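Local structure of EcmrR transcriptional regulator (Escherichia coli, 6WL5) at residues 27-30 with 31-35; 104-107 with 108-111; 135-139 with 140-144. The protein regulates transcription as a multidrug-sensing MerR-family protein, whose C-terminal GyrI-like domain, the part crystallised, binds cetyl-trimethyl-ammonium. All coordinates share one frame; numbering follows the deposited sequence.

How the interactions relate
The three interactions come in series along one GyrI-like domain. Interaction 1 ends helix 26-31 and leads into helix 34-43. Interaction 2 joins strand 88-103 to helix 109-123. Interaction 3 lies at the end of strand 132-137, in the turn toward strand 149-158 of the antiparallel sheet. Their centres are 14 to 17 Å apart. Interactions 1 and 2 do not touch; their nearest atoms are about 5 Å apart. Interaction 3 bridges them: Tyr135 packs against Tyr29 of interaction 1, and both Tyr135 and Trp140 pack against Tyr106 of interaction 2. Ile30, Ile33, Tyr106, Tyr135 and Trp140 together line a pocket that holds cetyl-trimethyl-ammonium.

Interaction 1: residues 27-30 with 31-35; sequences SSYI and KLIPP
Ile33 lays its CD1 methyl over one face of the Tyr29 ring. The methyl is 4.0 Å from the ring centroid and 22° off the ring normal, which makes a CH-pi contact. It is offset toward the hydroxyl end, with Ile33 CD1 3.7 Å from Tyr29 CZ. Tyr29 leaves the backbone heading away from 31-35, yet its ring end comes back to meet Ile33. The same Ile33 CD1 also rests on Ile30 CG2, 4.1 Å away. Beyond the two segments, the Tyr29 ring packs on Phe21, Val23, Val71 and Phe73 of the sheet, and its hydroxyl is hydrogen-bonded to Thr57.

The backbone turns that bring Ile33 here are short. Leu32 N binds Tyr29 O at 2.9 Å, and Ile33 N binds Ile30 O at 3.0 Å. Both bonds span three residues, as in 3-10 turns. Lys31 N reaches back to Ser27 O only weakly. Pro34 has no N-H to give, and its CD sits beside Ile30 O instead. Leu32 CG lies near Ser28 O, and its side chain touches Phe21, which the Tyr29 ring also meets.

Lys31 folds back along the helix. A bend at chi3 (-69°) carries its CE to within 3.5 Å of Ser27 O. Its ammonium then donates to water 1, with NZ 2.9 Å from the water oxygen. That water donates onward to Ser28 OG at 2.7 Å. Ser28 OG is also hydrogen-bonded to Asp25.

The turn thus splits by chemistry. Its apolar face is tied to the sheet and gives Ile30 and Ile33 to the cetyl-trimethyl-ammonium pocket, while its polar face links a lysine to a serine through water.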
ATOM      1  N   SER A  27       6.372  11.003   6.802  1.00 14.78           N
ATOM      2  CA  SER A  27       7.402  11.693   6.029  1.00 14.85           C
ATOM      3  C   SER A  27       8.730  10.958   6.121  1.00 16.74           C
ATOM      4  O   SER A  27       9.468  10.871   5.114  1.00 15.87           O
ATOM      5  CB  SER A  27       7.565  13.138   6.500  1.00 17.48           C
ATOM      6  OG  SER A  27       6.437  13.955   6.248  1.00 16.59           O
ATOM      7  N   SER A  28       9.072  10.455   7.324  1.00 15.74           N
ATOM      8  CA  SER A  28      10.334   9.745   7.495  1.00 16.56           C
ATOM      9  C   SER A  28      10.334   8.463   6.682  1.00 15.73           C
ATOM     10  O   SER A  28      11.339   8.106   6.051  1.00 19.88           O
ATOM     11  CB  SER A  28      10.612   9.474   8.970  1.00 20.11           C
ATOM     12  OG  SER A  28      10.704  10.683   9.709  1.00 21.99           O
ATOM     13  N   TYR A  29       9.198   7.785   6.662  1.00 16.40           N
ATOM     14  CA  TYR A  29       9.048   6.537   5.934  1.00 15.92           C
ATOM     15  C   TYR A  29       9.239   6.746   4.448  1.00 16.49           C
ATOM     16  O   TYR A  29       9.990   6.020   3.793  1.00 18.87           O
ATOM     17  CB  TYR A  29       7.630   6.024   6.177  1.00 15.69           C
ATOM     18  CG  TYR A  29       7.178   4.884   5.278  1.00 15.64           C
ATOM     19  CD1 TYR A  29       8.032   3.844   4.951  1.00 15.58           C
ATOM     20  CD2 TYR A  29       5.912   4.886   4.737  1.00 16.49           C
ATOM     21  CE1 TYR A  29       7.647   2.823   4.117  1.00 15.72           C
ATOM     22  CE2 TYR A  29       5.487   3.858   3.903  1.00 15.71           C
ATOM     23  CZ  TYR A  29       6.374   2.826   3.590  1.00 16.65           C
ATOM     24  OH  TYR A  29       6.002   1.807   2.739  1.00 16.80           O
ATOM     25  N   ILE A  30       8.560   7.734   3.875  1.00 16.50           N
ATOM     26  CA  ILE A  30       8.613   7.802   2.425  1.00 17.61           C
ATOM     27  C   ILE A  30      10.011   8.157   1.901  1.00 18.72           C
ATOM     28  O   ILE A  30      10.355   7.762   0.785  1.00 18.28           O
ATOM     29  CB  ILE A  30       7.499   8.660   1.804  1.00 18.09           C
ATOM     30  CG1 ILE A  30       7.709  10.119   2.185  1.00 17.11           C
ATOM     31  CG2 ILE A  30       6.103   8.130   2.218  1.00 18.71           C
ATOM     32  CD1 ILE A  30       6.584  11.005   1.698  1.00 20.16           C
ATOM     33  N   LYS A  31      10.840   8.846   2.695  1.00 17.62           N
ATOM     34  CA  LYS A  31      12.233   9.093   2.310  1.00 19.62           C
ATOM     35  C   LYS A  31      13.038   7.808   2.182  1.00 17.52           C
ATOM     36  O   LYS A  31      14.066   7.786   1.473  1.00 20.84           O
ATOM     37  CB  LYS A  31      12.899  10.043   3.322  1.00 20.98           C
ATOM     38  CG  LYS A  31      12.452  11.468   3.185  1.00 22.90           C
ATOM     39  CD  LYS A  31      13.152  12.413   4.116  1.00 25.82           C
ATOM     40  CE  LYS A  31      12.741  12.176   5.522  1.00 30.18           C
ATOM     41  NZ  LYS A  31      13.397  13.181   6.422  1.00 37.16           N
ATOM     42  N   LEU A  32      12.604   6.740   2.857  1.00 18.90           N
ATOM     43  CA  LEU A  32      13.225   5.426   2.778  1.00 20.33           C
ATOM     44  C   LEU A  32      12.815   4.651   1.534  1.00 19.83           C
ATOM     45  O   LEU A  32      13.419   3.619   1.240  1.00 22.64           O
ATOM     46  CB  LEU A  32      12.875   4.627   4.043  1.00 22.26           C
ATOM     47  CG  LEU A  32      13.276   5.251   5.386  1.00 26.18           C
ATOM     48  CD1 LEU A  32      12.681   4.383   6.515  1.00 27.87           C
ATOM     49  CD2 LEU A  32      14.790   5.428   5.555  1.00 29.73           C
ATOM     50  N   ILE A  33      11.863   5.139   0.753  1.00 18.40           N
ATOM     51  CA  ILE A  33      11.319   4.324  -0.332  1.00 19.33           C
ATOM     52  C   ILE A  33      12.175   4.347  -1.595  1.00 20.82           C
ATOM     53  O   ILE A  33      12.444   3.281  -2.157  1.00 22.90           O
ATOM     54  CB  ILE A  33       9.849   4.665  -0.608  1.00 19.38           C
ATOM     55  CG1 ILE A  33       8.948   4.119   0.524  1.00 20.05           C
ATOM     56  CG2 ILE A  33       9.403   4.082  -1.963  1.00 21.49           C
ATOM     57  CD1 ILE A  33       7.530   4.672   0.544  1.00 20.54           C
ATOM     58  N   PRO A  34      12.622   5.495  -2.089  1.00 19.94           N
ATOM     59  CA  PRO A  34      13.365   5.501  -3.357  1.00 19.92           C
ATOM     60  C   PRO A  34      14.540   4.535  -3.364  1.00 19.99           C
ATOM     61  O   PRO A  34      14.773   3.904  -4.399  1.00 22.84           O
ATOM     62  CB  PRO A  34      13.796   6.968  -3.509  1.00 20.74           C
ATOM     63  CG  PRO A  34      12.688   7.713  -2.830  1.00 19.08           C
ATOM     64  CD  PRO A  34      12.336   6.857  -1.610  1.00 19.98           C
ATOM     65  N   PRO A  35      15.349   4.437  -2.294  1.00 20.97           N
ATOM     66  CA  PRO A  35      16.504   3.523  -2.348  1.00 24.99           C
ATOM     67  C   PRO A  35      16.150   2.063  -2.582  1.00 24.46           C
ATOM     68  O   PRO A  35      16.997   1.286  -3.051  1.00 28.71           O
ATOM     69  CB  PRO A  35      17.160   3.709  -0.969  1.00 27.95           C
ATOM     70  CG  PRO A  35      16.816   5.116  -0.569  1.00 24.91           C
ATOM     71  CD  PRO A  35      15.415   5.331  -1.110  1.00 20.87           C
TER
HETATM   72  O   HOH W   1      12.054  12.840   8.960  1.00 37.31           O

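Interaction 2: residues 104-107 with 108-111; sequences GPYD and SLRN
Leu109 lies side by side with Tyr106, the two side chains pointing the same way. Leu109 CD1 touches Tyr106 CB at 3.7 Å and comes obliquely to the start of the ring. Leu109 places CG anti to its carbonyl carbon (chi1 -82°), which sets the isobutyl group against Tyr106. The backbone fixes this pairing: Leu109 N binds Tyr106 O at 3.1 Å, and the N-H points almost straight at the oxygen (169°). Farther out, the Tyr106 ring meets Phe26 and Trp148, while Leu109 packs on Thr150 and Ile152 of the sheet and touches a bound cetyl-trimethyl-ammonium. An alanine here lacks CG and both methyls, and Tyr106 CB would probably lose its apolar neighbour and the bound detergent one of its contacts.

Two waters bridge the polar groups: water 3 between side chains, water 2 between backbone atoms. Asp107 holds its carboxylate between its backbone N and carbonyl carbon (chi1 64°), and Ser108 OG takes the same kind of position. Water 3 joins them, donating to Asp107 OD1 at 2.6 Å and lying 2.7 Å from Ser108 OG. Water 2 donates to Asp107 O at 2.8 Å and accepts from Arg110 N at 2.9 Å. It also lies over the centre of one face of the Arg110 guanidinium. The Arg110 chain bends at chi3 to bring that group back near Asp107 O, and its NE forms a salt bridge with Glu66.

The start of helix 109-123 is therefore held by two chemistries. Water serves its outer polar groups, while Tyr106 and Leu109 pack together, each belonging to a different detergent pocket.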
ATOM      1  N   GLY A 104      -5.597  13.650  -3.863  1.00 16.19           N
ATOM      2  CA  GLY A 104      -4.889  14.739  -3.247  1.00 16.92           C
ATOM      3  C   GLY A 104      -3.703  14.349  -2.393  1.00 14.67           C
ATOM      4  O   GLY A 104      -3.235  13.202  -2.376  1.00 15.79           O
ATOM      5  N   PRO A 105      -3.141  15.369  -1.738  1.00 15.58           N
ATOM      6  CA  PRO A 105      -1.931  15.190  -0.942  1.00 15.01           C
ATOM      7  C   PRO A 105      -2.144  14.277   0.250  1.00 13.78           C
ATOM      8  O   PRO A 105      -3.270  13.958   0.648  1.00 15.47           O
ATOM      9  CB  PRO A 105      -1.600  16.618  -0.465  1.00 16.27           C
ATOM     10  CG  PRO A 105      -2.393  17.528  -1.261  1.00 21.21           C
ATOM     11  CD  PRO A 105      -3.545  16.783  -1.842  1.00 18.35           C
ATOM     12  N   TYR A 106      -1.021  13.807   0.789  1.00 13.85           N
ATOM     13  CA  TYR A 106      -1.038  12.733   1.783  1.00 12.57           C
ATOM     14  C   TYR A 106      -1.370  13.195   3.186  1.00 14.44           C
ATOM     15  O   TYR A 106      -1.667  12.345   4.029  1.00 14.96           O
ATOM     16  CB  TYR A 106       0.291  11.984   1.767  1.00 13.12           C
ATOM     17  CG  TYR A 106       0.682  11.390   0.442  1.00 13.15           C
ATOM     18  CD1 TYR A 106      -0.255  10.731  -0.347  1.00 14.84           C
ATOM     19  CD2 TYR A 106       1.980  11.441  -0.014  1.00 14.12           C
ATOM     20  CE1 TYR A 106       0.098  10.121  -1.540  1.00 14.62           C
ATOM     21  CE2 TYR A 106       2.345  10.833  -1.194  1.00 13.49           C
ATOM     22  CZ  TYR A 106       1.413  10.171  -1.967  1.00 14.02           C
ATOM     23  OH  TYR A 106       1.800   9.615  -3.166  1.00 15.14           O
ATOM     24  N   ASP A 107      -1.418  14.500   3.454  1.00 14.20           N
ATOM     25  CA  ASP A 107      -1.719  14.969   4.803  1.00 14.54           C
ATOM     26  C   ASP A 107      -3.126  14.563   5.245  1.00 15.87           C
ATOM     27  O   ASP A 107      -3.376  14.432   6.442  1.00 17.90           O
ATOM     28  CB  ASP A 107      -1.518  16.480   4.972  1.00 16.64           C
ATOM     29  CG  ASP A 107      -2.457  17.327   4.109  1.00 19.90           C
ATOM     30  OD1 ASP A 107      -2.673  16.960   2.943  1.00 20.47           O
ATOM     31  OD2 ASP A 107      -2.996  18.341   4.613  1.00 24.91           O
ATOM     32  N   SER A 108      -4.038  14.325   4.304  1.00 16.19           N
ATOM     33  CA  SER A 108      -5.399  13.950   4.652  1.00 16.30           C
ATOM     34  C   SER A 108      -5.703  12.483   4.394  1.00 14.60           C
ATOM     35  O   SER A 108      -6.874  12.097   4.434  1.00 15.74           O
ATOM     36  CB  SER A 108      -6.363  14.815   3.842  1.00 18.96           C
ATOM     37  OG  SER A 108      -6.048  14.773   2.454  1.00 19.30           O
ATOM     38  N   LEU A 109      -4.687  11.643   4.174  1.00 15.06           N
ATOM     39  CA  LEU A 109      -4.941  10.209   4.020  1.00 14.95           C
ATOM     40  C   LEU A 109      -5.782   9.639   5.157  1.00 13.69           C
ATOM     41  O   LEU A 109      -6.580   8.712   4.937  1.00 14.96           O
ATOM     42  CB  LEU A 109      -3.607   9.442   3.971  1.00 15.58           C
ATOM     43  CG  LEU A 109      -2.887   9.403   2.616  1.00 14.81           C
ATOM     44  CD1 LEU A 109      -1.472   8.861   2.769  1.00 18.58           C
ATOM     45  CD2 LEU A 109      -3.620   8.539   1.605  1.00 18.32           C
ATOM     46  N   ARG A 110      -5.570  10.109   6.395  1.00 15.46           N
ATOM     47  CA  ARG A 110      -6.290   9.530   7.531  1.00 16.75           C
ATOM     48  C   ARG A 110      -7.794   9.558   7.308  1.00 15.58           C
ATOM     49  O   ARG A 110      -8.516   8.705   7.835  1.00 15.83           O
ATOM     50  CB  ARG A 110      -5.987  10.246   8.844  1.00 16.98           C
ATOM     51  CG  ARG A 110      -6.457  11.704   8.930  1.00 19.06           C
ATOM     52  CD  ARG A 110      -6.092  12.418  10.264  1.00 20.81           C
ATOM     53  NE  ARG A 110      -4.657  12.512  10.446  1.00 20.34           N
ATOM     54  CZ  ARG A 110      -3.910  13.527  10.018  1.00 20.84           C
ATOM     55  NH1 ARG A 110      -4.456  14.569   9.412  1.00 22.38           N
ATOM     56  NH2 ARG A 110      -2.614  13.499  10.222  1.00 21.69           N
ATOM     57  N   ASN A 111      -8.294  10.533   6.549  1.00 16.26           N
ATOM     58  CA  ASN A 111      -9.732  10.638   6.333  1.00 14.45           C
ATOM     59  C   ASN A 111     -10.300   9.421   5.581  1.00 14.67           C
ATOM     60  O   ASN A 111     -11.444   9.000   5.824  1.00 16.18           O
ATOM     61  CB  ASN A 111     -10.061  11.908   5.566  1.00 17.14           C
ATOM     62  CG  ASN A 111      -9.755  13.156   6.334  1.00 19.35           C
ATOM     63  OD1 ASN A 111      -9.611  13.136   7.540  1.00 22.25           O
ATOM     64  ND2 ASN A 111      -9.731  14.267   5.645  1.00 23.12           N
TER
HETATM   65  O   HOH W   2      -3.382  11.726   7.251  1.00 17.24           O
HETATM   66  O   HOH W   3      -5.013  17.197   1.805  1.00 22.35           O

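Interaction 3: residues 135-139 with 140-144; sequences YIDGI and WNKQD. With 16A (cetyl-trimethyl-ammonium), chain G; 16A (cetyl-trimethyl-ammonium), chain F.
Trp140 folds back over Gly138 and hydrogen-bonds to the strand. Among the side-chain bonds, Trp140 NE1 donates to Ile136 O at 3.0 Å, with the oxygen in the indole plane. The Asn141 amide grips two neighbours. Asn141 ND2 gives to Asp137 OD1 at 2.9 Å, from above the carboxylate plane, and Asn141 OD1 accepts from Gly138 N at 3.0 Å. Gln143 NE2 donates to Ile139 O at 2.9 Å. In the backbone, Gly138 O accepts from both Asn141 N and Lys142 N, and Ile136 and Asp137 both face Met149 in a classic beta bulge.

The packing centres on the indole. Trp140 CG sits between its backbone N and carbonyl carbon (chi1 49°), which folds the ring back over Gly138. Gly138 CA lies over the face of the six-membered ring, 8° off its normal, a CH-pi contact. Gly138 has no CB, which lets the indole lie this close. Tyr135 CB also touches Trp140 CH2, and the Tyr135 hydroxyl is hydrogen-bonded to Glu133 and Thr57.

Two cetyl-trimethyl-ammonium molecules pack against Trp140. C16 of the chain F molecule sits over the centre of the opposite indole face, and its head-group methyl C17 is 3.0 Å from Tyr135 O. C7 of the chain G molecule is 3.5 Å from Trp140 CD1.

The NE1 bond fixes the indole's rotation; the others hold the turn. C16 adjoins the ammonium, whose charge the electron-rich ring and the Tyr135 carbonyl would probably favour.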
ATOM      1  N   TYR A 135      -0.244   3.264  -4.267  1.00 14.21           N
ATOM      2  CA  TYR A 135       0.156   4.542  -4.842  1.00 15.02           C
ATOM      3  C   TYR A 135      -0.017   4.463  -6.353  1.00 14.08           C
ATOM      4  O   TYR A 135       0.590   3.606  -7.005  1.00 16.56           O
ATOM      5  CB  TYR A 135       1.626   4.840  -4.500  1.00 14.61           C
ATOM      6  CG  TYR A 135       1.818   4.737  -2.993  1.00 14.41           C
ATOM      7  CD1 TYR A 135       1.259   5.663  -2.149  1.00 14.61           C
ATOM      8  CD2 TYR A 135       2.523   3.681  -2.438  1.00 14.38           C
ATOM      9  CE1 TYR A 135       1.382   5.545  -0.762  1.00 15.37           C
ATOM     10  CE2 TYR A 135       2.669   3.561  -1.083  1.00 15.14           C
ATOM     11  CZ  TYR A 135       2.085   4.474  -0.241  1.00 13.90           C
ATOM     12  OH  TYR A 135       2.246   4.295   1.119  1.00 15.18           O
ATOM     13  N   ILE A 136      -0.839   5.355  -6.901  1.00 14.55           N
ATOM     14  CA  ILE A 136      -1.169   5.344  -8.328  1.00 14.66           C
ATOM     15  C   ILE A 136      -0.571   6.554  -9.032  1.00 15.32           C
ATOM     16  O   ILE A 136       0.377   6.423  -9.827  1.00 16.84           O
ATOM     17  CB  ILE A 136      -2.703   5.225  -8.518  1.00 15.38           C
ATOM     18  CG1 ILE A 136      -3.238   3.961  -7.852  1.00 18.60           C
ATOM     19  CG2 ILE A 136      -3.076   5.257  -9.994  1.00 17.08           C
ATOM     20  CD1 ILE A 136      -4.730   3.967  -7.687  1.00 20.34           C
ATOM     21  N   ASP A 137      -1.114   7.725  -8.731  1.00 14.14           N
ATOM     22  CA  ASP A 137      -0.615   9.005  -9.216  1.00 13.71           C
ATOM     23  C   ASP A 137      -0.077   9.832  -8.049  1.00 14.61           C
ATOM     24  O   ASP A 137      -0.611   9.787  -6.938  1.00 13.75           O
ATOM     25  CB  ASP A 137      -1.742   9.763  -9.915  1.00 16.05           C
ATOM     26  CG  ASP A 137      -2.235   9.074 -11.186  1.00 17.30           C
ATOM     27  OD1 ASP A 137      -1.456   8.378 -11.881  1.00 18.96           O
ATOM     28  OD2 ASP A 137      -3.439   9.236 -11.442  1.00 21.03           O
ATOM     29  N   GLY A 138       1.014  10.530  -8.291  1.00 14.33           N
ATOM     30  CA  GLY A 138       1.699  11.243  -7.224  1.00 12.88           C
ATOM     31  C   GLY A 138       2.783  12.121  -7.822  1.00 13.91           C
ATOM     32  O   GLY A 138       2.757  12.421  -9.016  1.00 13.99           O
ATOM     33  N   ILE A 139       3.770  12.476  -6.996  1.00 12.74           N
ATOM     34  CA  ILE A 139       4.806  13.429  -7.415  1.00 13.01           C
ATOM     35  C   ILE A 139       5.637  12.911  -8.584  1.00 13.01           C
ATOM     36  O   ILE A 139       6.279  13.712  -9.277  1.00 14.12           O
ATOM     37  CB  ILE A 139       5.654  13.835  -6.196  1.00 12.63           C
ATOM     38  CG1 ILE A 139       6.366  15.169  -6.476  1.00 14.34           C
ATOM     39  CG2 ILE A 139       6.627  12.697  -5.807  1.00 15.42           C
ATOM     40  CD1 ILE A 139       6.990  15.771  -5.297  1.00 16.80           C
ATOM     41  N   TRP A 140       5.669  11.585  -8.801  1.00 13.50           N
ATOM     42  CA  TRP A 140       6.361  10.983  -9.939  1.00 13.76           C
ATOM     43  C   TRP A 140       5.738  11.313 -11.295  1.00 13.74           C
ATOM     44  O   TRP A 140       6.442  11.203 -12.308  1.00 16.25           O
ATOM     45  CB  TRP A 140       6.432   9.477  -9.741  1.00 16.19           C
ATOM     46  CG  TRP A 140       5.086   8.839  -9.365  1.00 14.96           C
ATOM     47  CD1 TRP A 140       4.144   8.307 -10.222  1.00 16.17           C
ATOM     48  CD2 TRP A 140       4.563   8.665  -8.052  1.00 13.92           C
ATOM     49  NE1 TRP A 140       3.059   7.821  -9.495  1.00 15.73           N
ATOM     50  CE2 TRP A 140       3.305   8.024  -8.171  1.00 15.51           C
ATOM     51  CE3 TRP A 140       5.028   8.999  -6.780  1.00 15.55           C
ATOM     52  CZ2 TRP A 140       2.527   7.693  -7.062  1.00 16.08           C
ATOM     53  CZ3 TRP A 140       4.235   8.682  -5.691  1.00 15.77           C
ATOM     54  CH2 TRP A 140       3.019   8.012  -5.834  1.00 16.27           C
ATOM     55  N   ASN A 141       4.443  11.656 -11.346  1.00 15.01           N
ATOM     56  CA  ASN A 141       3.774  11.869 -12.607  1.00 15.52           C
ATOM     57  C   ASN A 141       2.824  13.054 -12.680  1.00 14.31           C
ATOM     58  O   ASN A 141       2.433  13.417 -13.798  1.00 17.30           O
ATOM     59  CB  ASN A 141       3.092  10.598 -13.132  1.00 15.29           C
ATOM     60  CG  ASN A 141       1.937  10.130 -12.286  1.00 15.78           C
ATOM     61  OD1 ASN A 141       1.725  10.602 -11.176  1.00 14.89           O
ATOM     62  ND2 ASN A 141       1.209   9.186 -12.809  1.00 22.36           N
ATOM     63  N   LYS A 142       2.507  13.715 -11.567  1.00 14.21           N
ATOM     64  CA  LYS A 142       1.578  14.842 -11.556  1.00 15.18           C
ATOM     65  C   LYS A 142       2.086  15.878 -10.568  1.00 14.32           C
ATOM     66  O   LYS A 142       2.194  15.596  -9.376  1.00 15.32           O
ATOM     67  CB  LYS A 142       0.189  14.365 -11.133  1.00 18.23           C
ATOM     68  CG  LYS A 142      -0.398  13.353 -12.114  1.00 25.48           C
ATOM     69  CD  LYS A 142      -1.850  13.428 -12.420  1.00 27.80           C
ATOM     70  CE  LYS A 142      -2.207  12.266 -13.351  1.00 30.09           C
ATOM     71  NZ  LYS A 142      -2.064  12.660 -14.776  1.00 37.16           N
ATOM     72  N   GLN A 143       2.369  17.086 -11.036  1.00 14.30           N
ATOM     73  CA  GLN A 143       2.793  18.129 -10.123  1.00 14.26           C
ATOM     74  C   GLN A 143       1.626  18.884  -9.509  1.00 16.53           C
ATOM     75  O   GLN A 143       1.798  19.556  -8.496  1.00 15.63           O
ATOM     76  CB  GLN A 143       3.761  19.110 -10.819  1.00 14.19           C
ATOM     77  CG  GLN A 143       5.085  18.440 -11.268  1.00 15.55           C
ATOM     78  CD  GLN A 143       5.644  17.574 -10.157  1.00 14.60           C
ATOM     79  OE1 GLN A 143       5.830  18.024  -9.016  1.00 15.06           O
ATOM     80  NE2 GLN A 143       5.877  16.299 -10.470  1.00 13.29           N
ATOM     81  N   ASP A 144       0.432  18.767 -10.067  1.00 16.50           N
ATOM     82  CA  ASP A 144      -0.762  19.276  -9.394  1.00 16.32           C
ATOM     83  C   ASP A 144      -1.136  18.231  -8.350  1.00 16.48           C
ATOM     84  O   ASP A 144      -1.695  17.198  -8.677  1.00 15.17           O
ATOM     85  CB  ASP A 144      -1.898  19.476 -10.387  1.00 19.78           C
ATOM     86  CG  ASP A 144      -3.169  20.009  -9.714  1.00 22.65           C
ATOM     87  OD1 ASP A 144      -3.152  20.178  -8.466  1.00 20.34           O
ATOM     88  OD2 ASP A 144      -4.175  20.264 -10.430  1.00 28.54           O
TER
HETATM   89  C1  16A G 303      12.051   7.116  -9.038  1.00 47.68           C
HETATM   90  C2  16A G 303      11.002   6.453  -9.925  1.00 44.39           C
HETATM   91  C3  16A G 303       9.598   6.697  -9.373  1.00 44.51           C
HETATM   92  C4  16A G 303       8.411   6.067 -10.114  1.00 45.54           C
HETATM   93  C5  16A G 303       8.630   5.713 -11.584  1.00 47.84           C
HETATM   94  C6  16A G 303       7.385   5.728 -12.491  1.00 47.19           C
HETATM   95  C7  16A G 303       6.609   7.035 -12.340  1.00 44.51           C
HETATM   96  C8  16A G 303       5.896   7.634 -13.546  1.00 44.92           C
HETATM   97  C9  16A G 303       4.405   7.308 -13.690  1.00 49.63           C
HETATM   98  C10 16A G 303       4.002   5.864 -13.393  1.00 52.12           C
HETATM   99  C11 16A G 303       2.627   5.875 -12.731  1.00 51.50           C
HETATM  100  C1  16A F 302      13.544  18.565  -6.085  1.00 38.80           C
HETATM  101  C2  16A F 302      12.231  18.040  -5.576  1.00 36.02           C
HETATM  102  C3  16A F 302      12.513  16.587  -5.247  1.00 34.92           C
HETATM  103  C4  16A F 302      11.253  15.780  -5.380  1.00 32.35           C
HETATM  104  C5  16A F 302      11.619  14.327  -5.213  1.00 32.61           C
HETATM  105  C6  16A F 302      10.665  13.474  -6.002  1.00 33.53           C
HETATM  106  C7  16A F 302      11.045  12.028  -5.863  1.00 30.15           C
HETATM  107  C8  16A F 302      10.012  11.147  -6.492  1.00 33.53           C
HETATM  108  C9  16A F 302      10.399   9.685  -6.365  1.00 32.80           C
HETATM  109  C10 16A F 302       9.147   8.854  -6.465  1.00 35.77           C
HETATM  110  C11 16A F 302       9.245   7.439  -5.879  1.00 34.80           C
HETATM  111  C12 16A F 302       7.773   7.007  -5.828  1.00 40.89           C
HETATM  112  C13 16A F 302       7.465   5.551  -5.508  1.00 39.60           C
HETATM  113  C14 16A F 302       6.026   5.120  -5.902  1.00 37.16           C
HETATM  114  C15 16A F 302       6.080   4.295  -7.182  1.00 40.20           C
HETATM  115  C16 16A F 302       5.382   4.842  -8.425  1.00 44.38           C
HETATM  116  N1  16A F 302       4.533   3.820  -9.072  1.00 48.69           N
HETATM  117  C17 16A F 302       3.243   3.702  -8.383  1.00 48.50           C
HETATM  118  C18 16A F 302       4.309   4.272 -10.447  1.00 52.90           C
HETATM  119  C19 16A F 302       5.120   2.473  -9.128  1.00 50.18           C